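Local structure of serine acetyltransferase (Bacteroides vulgatus ATCC 8482, 3F1X) at residues A[67-70]-A[71-74]; A[41-44]-A[45-49]; A[10-13]-A[14-18]; A[174-177]-A[178-182]. The protein probably transfers an acetyl group from acetyl-CoA to serine, as serine acetyltransferases of the cysteine-biosynthesis pathway do. One frame throughout, in Å; residues are numbered along the deposited sequence.

Interaction 1 of 4, residues A[67-70]-A[71-74]; sequences TINY and HIGV
His71 and Thr67 lie side by side one turn apart, at the start of helix 68-93, and their side chains point the same way. The hydroxyl OG1 of Thr67 sits at the edge of the imidazole, in its plane, 3.7 Å from His71 ND1. It gets there because OG1 lies between the backbone N and the carbonyl carbon of Thr67 (chi1 66°). OG1 itself is bonded to Glu77 of the second subunit. His71 ND1 gives a weak bond to Thr67 O at 3.3 Å, bent to 136°. The same oxygen takes the backbone N-H of His71 at 3.1 Å, almost straight at 170°. Thr67 stands at the N-cap position, but its side chain makes no capping bond.

On another side of the helix, CG2 of Ile68 meets CD1 of Ile72 at 4.0 Å, with the two chains crossing at a slant. ND2 of Asn69 runs beside the same methyl at 4.2 Å. The side chain of Tyr70 packs on Tyr70 of the second subunit.

With an alanine in place of the imidazole, Thr67 O would probably keep the backbone bond alone, and a gap would open beside OG1. Two donors from one residue share one carbonyl. The backbone bond carries the turn. The weak ND1 bond may bias the ring's rotation, next to a hydroxyl that reaches across the subunit boundary.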
loop_
_atom_site.group_PDB
_atom_site.type_symbol
_atom_site.label_atom_id
_atom_site.label_comp_id
_atom_site.label_asym_id
_atom_site.label_seq_id
_atom_site.Cartn_x
_atom_site.Cartn_y
_atom_site.Cartn_z
ATOM N N THR A 67 -6.076 -8.025 -26.042
ATOM C CA THR A 67 -5.558 -8.659 -24.834
ATOM C C THR A 67 -6.591 -9.320 -23.927
ATOM O O THR A 67 -6.256 -9.786 -22.836
ATOM C CB THR A 67 -4.759 -7.646 -23.987
ATOM O OG1 THR A 67 -5.641 -6.628 -23.496
ATOM C CG2 THR A 67 -3.657 -7.009 -24.833
ATOM N N ILE A 68 -7.840 -9.384 -24.374
ATOM C CA ILE A 68 -8.885 -9.989 -23.557
ATOM C C ILE A 68 -8.530 -11.398 -23.094
ATOM O O ILE A 68 -8.662 -11.730 -21.913
ATOM C CB ILE A 68 -10.220 -10.075 -24.313
ATOM C CG1 ILE A 68 -10.699 -8.670 -24.683
ATOM C CG2 ILE A 68 -11.260 -10.774 -23.439
ATOM C CD1 ILE A 68 -10.993 -7.797 -23.489
ATOM N N ASN A 69 -8.087 -12.224 -24.035
ATOM C CA ASN A 69 -7.733 -13.603 -23.745
ATOM C C ASN A 69 -6.525 -13.724 -22.819
ATOM O O ASN A 69 -6.509 -14.581 -21.933
ATOM C CB ASN A 69 -7.505 -14.350 -25.062
ATOM C CG ASN A 69 -8.766 -14.396 -25.926
ATOM O OD1 ASN A 69 -8.718 -14.748 -27.107
ATOM N ND2 ASN A 69 -9.906 -14.042 -25.329
ATOM N N TYR A 70 -5.520 -12.873 -23.015
ATOM C CA TYR A 70 -4.339 -12.903 -22.156
ATOM C C TYR A 70 -4.795 -12.690 -20.720
ATOM O O TYR A 70 -4.400 -13.429 -19.824
ATOM C CB TYR A 70 -3.338 -11.796 -22.526
ATOM C CG TYR A 70 -2.778 -11.880 -23.929
ATOM C CD1 TYR A 70 -2.370 -13.096 -24.472
ATOM C CD2 TYR A 70 -2.657 -10.738 -24.718
ATOM C CE1 TYR A 70 -1.855 -13.176 -25.776
ATOM C CE2 TYR A 70 -2.144 -10.804 -26.018
ATOM C CZ TYR A 70 -1.744 -12.024 -26.542
ATOM O OH TYR A 70 -1.231 -12.092 -27.819
ATOM N N HIS A 71 -5.641 -11.686 -20.509
ATOM C CA HIS A 71 -6.133 -11.388 -19.171
ATOM C C HIS A 71 -6.967 -12.504 -18.562
ATOM O O HIS A 71 -6.884 -12.740 -17.355
ATOM C CB HIS A 71 -6.905 -10.067 -19.161
ATOM C CG HIS A 71 -6.017 -8.869 -19.021
ATOM N ND1 HIS A 71 -5.756 -8.002 -20.061
ATOM C CD2 HIS A 71 -5.283 -8.428 -17.973
ATOM C CE1 HIS A 71 -4.898 -7.080 -19.658
ATOM N NE2 HIS A 71 -4.594 -7.317 -18.395
ATOM N N ILE A 72 -7.765 -13.189 -19.380
ATOM C CA ILE A 72 -8.570 -14.295 -18.880
ATOM C C ILE A 72 -7.628 -15.407 -18.396
ATOM O O ILE A 72 -7.864 -16.034 -17.356
ATOM C CB ILE A 72 -9.499 -14.854 -19.980
ATOM C CG1 ILE A 72 -10.616 -13.852 -20.267
ATOM C CG2 ILE A 72 -10.072 -16.209 -19.552
ATOM C CD1 ILE A 72 -11.495 -14.226 -21.452
ATOM N N GLY A 73 -6.555 -15.629 -19.150
ATOM C CA GLY A 73 -5.585 -16.655 -18.803
ATOM C C GLY A 73 -4.882 -16.377 -17.491
ATOM O O GLY A 73 -4.772 -17.261 -16.635
ATOM N N VAL A 74 -4.399 -15.150 -17.333
ATOM C CA VAL A 74 -3.711 -14.762 -16.106
ATOM C C VAL A 74 -4.685 -14.749 -14.932
ATOM O O VAL A 74 -4.367 -15.239 -13.849
ATOM C CB VAL A 74 -3.064 -13.365 -16.240
ATOM C CG1 VAL A 74 -2.428 -12.955 -14.913
ATOM C CG2 VAL A 74 -2.009 -13.384 -17.349
#

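Interaction 2 of 4, residues A[41-44]-A[45-49]; sequences SLYK and IVELA
Tyr43 and Glu47 meet one turn apart, with the aliphatic part of the glutamate laid over one face of the phenol ring. Glu47 CG stands 3.8 Å from the centroid of the Tyr43 ring, displaced toward the rim on the CZ side, in a CH-pi contact. Its carboxylate lies almost parallel to the ring, the two planes 7° apart. Two torsions bring them together. Tyr43 has CG anti to the backbone N (chi1 170°), while Glu47 is bent at chi2 (-64°) and folds back along the helix.

A water molecule joins the same two residues. It donates to Tyr43 O at 3.0 Å and to Glu47 OE2 at 2.9 Å. Tyr43 O also takes the backbone N-H of Glu47 at 3.0 Å, so two donors grip this carbonyl. OE2 has a second partner in Arg50, by a salt bridge, and this pairing would favour the charged carboxylate.

The inner side of the turn is apolar. Leu42 and Ile45 run side by side, with Leu42 CD2 4.0 Å from Ile45 CD1. Ile45 CG1 also lies 3.2 Å from Ser41 O.

The segment is part of helix 39-53, which has other helices of the same chain against it. Ile45 rests on Leu79, Leu82 and Gln86 of helix 68-93. Leu42 packs on Ile177 and Phe180 of helix 177-189. Val46 touches Met184 of that helix and Asn162 of helix 155-171, while Ala49 reaches Ile165.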
loop_
_atom_site.group_PDB
_atom_site.type_symbol
_atom_site.label_atom_id
_atom_site.label_comp_id
_atom_site.label_asym_id
_atom_site.label_seq_id
_atom_site.Cartn_x
_atom_site.Cartn_y
_atom_site.Cartn_z
ATOM N N SER A 41 -8.337 -12.368 0.896
ATOM C CA SER A 41 -8.169 -13.267 -0.242
ATOM C C SER A 41 -9.517 -13.486 -0.916
ATOM O O SER A 41 -9.603 -13.513 -2.143
ATOM C CB SER A 41 -7.611 -14.609 0.212
ATOM O OG SER A 41 -6.327 -14.436 0.781
ATOM N N LEU A 42 -10.564 -13.635 -0.107
ATOM C CA LEU A 42 -11.905 -13.848 -0.641
ATOM C C LEU A 42 -12.368 -12.654 -1.476
ATOM O O LEU A 42 -13.045 -12.822 -2.490
ATOM C CB LEU A 42 -12.895 -14.142 0.497
ATOM C CG LEU A 42 -12.699 -15.540 1.121
ATOM C CD1 LEU A 42 -13.649 -15.754 2.289
ATOM C CD2 LEU A 42 -12.933 -16.604 0.053
ATOM N N TYR A 43 -11.996 -11.448 -1.061
ATOM C CA TYR A 43 -12.377 -10.270 -1.827
ATOM C C TYR A 43 -11.713 -10.357 -3.204
ATOM O O TYR A 43 -12.358 -10.147 -4.228
ATOM C CB TYR A 43 -11.925 -8.999 -1.108
ATOM C CG TYR A 43 -12.069 -7.758 -1.943
ATOM C CD1 TYR A 43 -13.309 -7.157 -2.129
ATOM C CD2 TYR A 43 -10.966 -7.203 -2.586
ATOM C CE1 TYR A 43 -13.452 -6.024 -2.943
ATOM C CE2 TYR A 43 -11.093 -6.074 -3.402
ATOM C CZ TYR A 43 -12.338 -5.493 -3.576
ATOM O OH TYR A 43 -12.473 -4.386 -4.392
ATOM N N LYS A 44 -10.419 -10.665 -3.217
ATOM C CA LYS A 44 -9.674 -10.790 -4.467
ATOM C C LYS A 44 -10.282 -11.866 -5.346
ATOM O O LYS A 44 -10.374 -11.713 -6.560
ATOM C CB LYS A 44 -8.207 -11.144 -4.200
ATOM C CG LYS A 44 -7.372 -9.991 -3.682
ATOM C CD LYS A 44 -5.983 -10.470 -3.271
ATOM C CE LYS A 44 -5.181 -9.338 -2.656
ATOM N NZ LYS A 44 -3.909 -9.823 -2.038
ATOM N N ILE A 45 -10.702 -12.959 -4.723
ATOM C CA ILE A 45 -11.302 -14.064 -5.458
ATOM C C ILE A 45 -12.568 -13.643 -6.193
ATOM O O ILE A 45 -12.712 -13.912 -7.393
ATOM C CB ILE A 45 -11.605 -15.248 -4.515
ATOM C CG1 ILE A 45 -10.287 -15.933 -4.143
ATOM C CG2 ILE A 45 -12.570 -16.231 -5.173
ATOM C CD1 ILE A 45 -10.408 -16.975 -3.072
ATOM N N VAL A 46 -13.487 -12.988 -5.484
ATOM C CA VAL A 46 -14.725 -12.539 -6.108
ATOM C C VAL A 46 -14.451 -11.507 -7.209
ATOM O O VAL A 46 -15.115 -11.510 -8.242
ATOM C CB VAL A 46 -15.703 -11.935 -5.066
ATOM C CG1 VAL A 46 -16.940 -11.409 -5.762
ATOM C CG2 VAL A 46 -16.106 -12.992 -4.061
ATOM N N GLU A 47 -13.472 -10.625 -7.004
ATOM C CA GLU A 47 -13.166 -9.619 -8.021
ATOM C C GLU A 47 -12.606 -10.253 -9.304
ATOM O O GLU A 47 -12.899 -9.799 -10.409
ATOM C CB GLU A 47 -12.184 -8.584 -7.462
ATOM C CG GLU A 47 -12.801 -7.688 -6.379
ATOM C CD GLU A 47 -13.925 -6.823 -6.920
ATOM O OE1 GLU A 47 -13.644 -5.976 -7.795
ATOM O OE2 GLU A 47 -15.088 -6.985 -6.479
ATOM N N LEU A 48 -11.801 -11.301 -9.149
ATOM C CA LEU A 48 -11.229 -11.996 -10.298
ATOM C C LEU A 48 -12.341 -12.738 -11.025
ATOM O O LEU A 48 -12.374 -12.786 -12.253
ATOM C CB LEU A 48 -10.150 -12.981 -9.838
ATOM C CG LEU A 48 -8.806 -12.359 -9.451
ATOM C CD1 LEU A 48 -8.007 -13.337 -8.591
ATOM C CD2 LEU A 48 -8.043 -11.976 -10.704
ATOM N N ALA A 49 -13.253 -13.324 -10.257
ATOM C CA ALA A 49 -14.373 -14.039 -10.849
ATOM C C ALA A 49 -15.166 -13.077 -11.735
ATOM O O ALA A 49 -15.563 -13.438 -12.846
ATOM C CB ALA A 49 -15.265 -14.616 -9.759
HETATM O O HOH W 1 -15.102 -8.849 -4.300
#

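Interaction 3 of 4, residues A[10-13]-A[14-18]; sequences LTQA and VDELS
Val14 and Leu10 are joined by a backbone bond, Val14 N to Leu10 O at 3.0 Å. Similar bonds link Asp15 to Thr11, Glu16 to Gln12 and Leu17 to Ala13. Val14 O receives two donors from Ser18. Ser18 OG donates to Val14 O at 2.8 Å from above the carbonyl plane, and Ser18 N reaches it from the opposite face. Arg127 of the fifth subunit bonds to Leu17 O through NH1.

This is the C-terminal end of helix 7-17, and Ser18 is the first residue to leave helical angles.

Between Gln12 and Glu16 the polar ends only approach. Gln12 has CG anti to the backbone N (chi1 -178°) and is bent at chi2 (54°), which together carry its amide toward Glu16. NE2 of Gln12 lies 3.5 Å from Glu16 CG, and the amide and carboxylate planes stand 41° apart. Gln12 also touches a crystal neighbour. Glu16 OE1 makes a long, weak ion pair with Arg128 of the fifth subunit. A leucine in place of Glu16 would probably leave that arginine without this distant countercharge and take the negative group from beside the Gln12 amide.

On the buried side Leu17 CG comes within 3.2 Å of Ala13 O. Leu10 and Ala13 rest on Ile120 of the fifth subunit, and Leu17 on Ile52 of that subunit. Val14 packs on Tyr70 of the fourth.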
loop_
_atom_site.group_PDB
_atom_site.type_symbol
_atom_site.label_atom_id
_atom_site.label_comp_id
_atom_site.label_asym_id
_atom_site.label_seq_id
_atom_site.Cartn_x
_atom_site.Cartn_y
_atom_site.Cartn_z
ATOM N N LEU A 10 -2.738 -2.110 32.086
ATOM C CA LEU A 10 -2.541 -2.831 30.834
ATOM C C LEU A 10 -2.068 -4.267 31.051
ATOM O O LEU A 10 -2.572 -5.197 30.415
ATOM C CB LEU A 10 -1.532 -2.093 29.948
ATOM C CG LEU A 10 -1.946 -0.707 29.460
ATOM C CD1 LEU A 10 -0.840 -0.112 28.596
ATOM C CD2 LEU A 10 -3.251 -0.814 28.662
ATOM N N THR A 11 -1.100 -4.457 31.942
ATOM C CA THR A 11 -0.586 -5.800 32.192
ATOM C C THR A 11 -1.658 -6.694 32.803
ATOM O O THR A 11 -1.790 -7.866 32.438
ATOM C CB THR A 11 0.673 -5.767 33.102
ATOM O OG1 THR A 11 0.410 -4.983 34.274
ATOM C CG2 THR A 11 1.852 -5.159 32.349
ATOM N N GLN A 12 -2.442 -6.147 33.719
ATOM C CA GLN A 12 -3.496 -6.942 34.332
ATOM C C GLN A 12 -4.545 -7.312 33.282
ATOM O O GLN A 12 -5.091 -8.418 33.305
ATOM C CB GLN A 12 -4.138 -6.170 35.479
ATOM C CG GLN A 12 -5.222 -6.948 36.218
ATOM C CD GLN A 12 -4.751 -8.310 36.712
ATOM O OE1 GLN A 12 -3.688 -8.433 37.326
ATOM N NE2 GLN A 12 -5.548 -9.339 36.454
ATOM N N ALA A 13 -4.820 -6.398 32.354
ATOM C CA ALA A 13 -5.803 -6.669 31.310
ATOM C C ALA A 13 -5.325 -7.838 30.456
ATOM O O ALA A 13 -6.088 -8.754 30.155
ATOM C CB ALA A 13 -6.018 -5.431 30.438
ATOM N N VAL A 14 -4.054 -7.802 30.076
ATOM C CA VAL A 14 -3.486 -8.861 29.260
ATOM C C VAL A 14 -3.567 -10.219 29.961
ATOM O O VAL A 14 -3.926 -11.222 29.335
ATOM C CB VAL A 14 -2.019 -8.555 28.897
ATOM C CG1 VAL A 14 -1.373 -9.776 28.233
ATOM C CG2 VAL A 14 -1.964 -7.348 27.965
ATOM N N ASP A 15 -3.250 -10.255 31.252
ATOM C CA ASP A 15 -3.300 -11.513 32.001
ATOM C C ASP A 15 -4.691 -12.138 31.969
ATOM O O ASP A 15 -4.829 -13.339 31.752
ATOM C CB ASP A 15 -2.875 -11.299 33.460
ATOM C CG ASP A 15 -1.448 -10.795 33.582
ATOM O OD1 ASP A 15 -0.630 -11.108 32.689
ATOM O OD2 ASP A 15 -1.141 -10.103 34.578
ATOM N N GLU A 16 -5.713 -11.314 32.181
ATOM C CA GLU A 16 -7.101 -11.771 32.180
ATOM C C GLU A 16 -7.550 -12.244 30.811
ATOM O O GLU A 16 -8.273 -13.229 30.687
ATOM C CB GLU A 16 -8.033 -10.645 32.617
ATOM C CG GLU A 16 -7.998 -10.307 34.082
ATOM C CD GLU A 16 -9.077 -9.303 34.447
ATOM O OE1 GLU A 16 -10.271 -9.581 34.184
ATOM O OE2 GLU A 16 -8.737 -8.234 34.995
ATOM N N LEU A 17 -7.127 -11.522 29.784
ATOM C CA LEU A 17 -7.492 -11.850 28.419
ATOM C C LEU A 17 -6.803 -13.097 27.887
ATOM O O LEU A 17 -7.312 -13.751 26.975
ATOM C CB LEU A 17 -7.176 -10.658 27.510
ATOM C CG LEU A 17 -8.073 -9.434 27.714
ATOM C CD1 LEU A 17 -7.470 -8.212 27.047
ATOM C CD2 LEU A 17 -9.458 -9.724 27.161
ATOM N N SER A 18 -5.650 -13.431 28.462
ATOM C CA SER A 18 -4.860 -14.577 28.011
ATOM C C SER A 18 -5.160 -15.917 28.678
ATOM O O SER A 18 -4.305 -16.799 28.689
ATOM C CB SER A 18 -3.361 -14.270 28.174
ATOM O OG SER A 18 -2.968 -13.115 27.451
#

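Interaction 4 of 4, residues A[174-177]-A[178-182]; sequences VPLI and PRFIT
Leu176 and Phe180 are tied by the first backbone bond of helix 177-189, Phe180 N to Leu176 O at 3.2 Å. The next bond runs from Ile181 N to Ile177 O at 3.0 Å. Just before them the chain makes a classic gamma turn. Leu176 has positive phi (65°) with psi -55°, and Ile177 N bonds to Pro175 O. Leu176, at the centre of this turn, is also the N-cap residue. Pro178 follows in the first helical turn, where its missing N-H is well tolerated.

The proline ring lies against the carbonyl of the incoming loop. Pro178 CD is 3.0 Å from Val174 O, and Pro178 CG is 3.1 Å from the same oxygen.

Apolar side chains pair one turn apart. Leu176 and Phe180 lie side by side, pointing the same way, with Leu176 CG 4.0 Å from Phe180 CD2. Leu176 O sits at the edge of the Phe180 ring, in its plane. The ring takes an unusual first torsion (chi1 -119°), away from the staggered positions. Ile177 CG2 meets Ile181 CD1 at 4.0 Å, the two chains set at a slant.

Around this helix start lie three others. Pro178 and Ile181 pack on Leu169 of helix 155-171. Ile177 and Phe180 rest on Leu42 of helix 39-53. Val174 reaches Ile87 of helix 68-93. The helix then leads to strand 192-193, where the left-handed beta-helix expected of this family begins.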
loop_
_atom_site.group_PDB
_atom_site.type_symbol
_atom_site.label_atom_id
_atom_site.label_comp_id
_atom_site.label_asym_id
_atom_site.label_seq_id
_atom_site.Cartn_x
_atom_site.Cartn_y
_atom_site.Cartn_z
ATOM N N VAL A 174 -18.176 -27.076 -0.700
ATOM C CA VAL A 174 -17.194 -26.273 0.018
ATOM C C VAL A 174 -17.879 -25.618 1.214
ATOM O O VAL A 174 -18.762 -24.778 1.055
ATOM C CB VAL A 174 -16.599 -25.160 -0.870
ATOM C CG1 VAL A 174 -15.578 -24.354 -0.074
ATOM C CG2 VAL A 174 -15.943 -25.770 -2.104
ATOM N N PRO A 175 -17.478 -25.990 2.437
ATOM C CA PRO A 175 -18.115 -25.386 3.607
ATOM C C PRO A 175 -17.591 -23.997 3.979
ATOM O O PRO A 175 -16.482 -23.613 3.598
ATOM C CB PRO A 175 -17.848 -26.412 4.698
ATOM C CG PRO A 175 -16.483 -26.895 4.359
ATOM C CD PRO A 175 -16.496 -27.016 2.837
ATOM N N LEU A 176 -18.416 -23.248 4.709
ATOM C CA LEU A 176 -18.064 -21.911 5.194
ATOM C C LEU A 176 -17.838 -20.826 4.136
ATOM O O LEU A 176 -18.457 -19.766 4.181
ATOM C CB LEU A 176 -16.820 -22.016 6.080
ATOM C CG LEU A 176 -16.461 -20.794 6.923
ATOM C CD1 LEU A 176 -17.467 -20.648 8.067
ATOM C CD2 LEU A 176 -15.047 -20.954 7.491
ATOM N N ILE A 177 -16.940 -21.083 3.198
ATOM C CA ILE A 177 -16.649 -20.110 2.162
ATOM C C ILE A 177 -17.870 -19.501 1.456
ATOM O O ILE A 177 -17.884 -18.299 1.195
ATOM C CB ILE A 177 -15.696 -20.706 1.108
ATOM C CG1 ILE A 177 -14.382 -21.115 1.782
ATOM C CG2 ILE A 177 -15.404 -19.700 0.023
ATOM C CD1 ILE A 177 -13.721 -19.994 2.577
ATOM N N PRO A 178 -18.903 -20.303 1.141
ATOM C CA PRO A 178 -20.076 -19.719 0.464
ATOM C C PRO A 178 -20.769 -18.603 1.255
ATOM O O PRO A 178 -21.102 -17.558 0.702
ATOM C CB PRO A 178 -20.996 -20.925 0.256
ATOM C CG PRO A 178 -20.017 -22.080 0.133
ATOM C CD PRO A 178 -19.031 -21.767 1.248
ATOM N N ARG A 179 -20.977 -18.831 2.546
ATOM C CA ARG A 179 -21.628 -17.849 3.406
ATOM C C ARG A 179 -20.747 -16.606 3.528
ATOM O O ARG A 179 -21.233 -15.476 3.577
ATOM C CB ARG A 179 -21.892 -18.458 4.786
ATOM C CG ARG A 179 -22.743 -17.603 5.711
ATOM C CD ARG A 179 -24.096 -17.267 5.094
ATOM N NE ARG A 179 -24.894 -16.407 5.973
ATOM C CZ ARG A 179 -25.569 -16.832 7.039
ATOM N NH1 ARG A 179 -25.559 -18.115 7.374
ATOM N NH2 ARG A 179 -26.253 -15.965 7.777
ATOM N N PHE A 180 -19.441 -16.832 3.575
ATOM C CA PHE A 180 -18.471 -15.753 3.654
ATOM C C PHE A 180 -18.673 -14.844 2.460
ATOM O O PHE A 180 -18.742 -13.621 2.590
ATOM C CB PHE A 180 -17.066 -16.327 3.591
ATOM C CG PHE A 180 -16.252 -16.052 4.799
ATOM C CD1 PHE A 180 -15.581 -14.839 4.938
ATOM C CD2 PHE A 180 -16.144 -17.008 5.806
ATOM C CE1 PHE A 180 -14.810 -14.580 6.063
ATOM C CE2 PHE A 180 -15.374 -16.757 6.940
ATOM C CZ PHE A 180 -14.703 -15.538 7.070
ATOM N N ILE A 181 -18.765 -15.455 1.287
ATOM C CA ILE A 181 -18.945 -14.707 0.059
ATOM C C ILE A 181 -20.263 -13.936 -0.016
ATOM O O ILE A 181 -20.268 -12.785 -0.467
ATOM C CB ILE A 181 -18.773 -15.645 -1.166
ATOM C CG1 ILE A 181 -17.293 -16.060 -1.256
ATOM C CG2 ILE A 181 -19.273 -14.962 -2.448
ATOM C CD1 ILE A 181 -16.935 -16.964 -2.423
ATOM N N THR A 182 -21.377 -14.530 0.421
ATOM C CA THR A 182 -22.638 -13.789 0.356
ATOM C C THR A 182 -22.696 -12.667 1.383
ATOM O O THR A 182 -23.254 -11.606 1.107
ATOM C CB THR A 182 -23.896 -14.702 0.523
ATOM O OG1 THR A 182 -23.815 -15.452 1.744
ATOM C CG2 THR A 182 -24.028 -15.643 -0.673
#

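How the interactions relate
All four interactions lie in the helical part of the chain. Interactions 2 and 4 touch directly: Leu42 CD1 and Phe180 CD1 are 3.4 Å apart, and the centres of the two interactions lie about 13 Å apart. Interaction 1 is on the next helix after interaction 2, about 17 Å between centres. Interaction 3 stands apart, its centre about 52 Å from that of interaction 1 in the same chain. The assembly brings these two together, since Tyr70 packs on Val14 of the fourth subunit. Interactions 3 and 4 both touch the fifth subunit. In relatives the active site lies at the beta-helical domain. Interactions 1, 3 and 4 lie at subunit boundaries, while interaction 2 is packed within the chain.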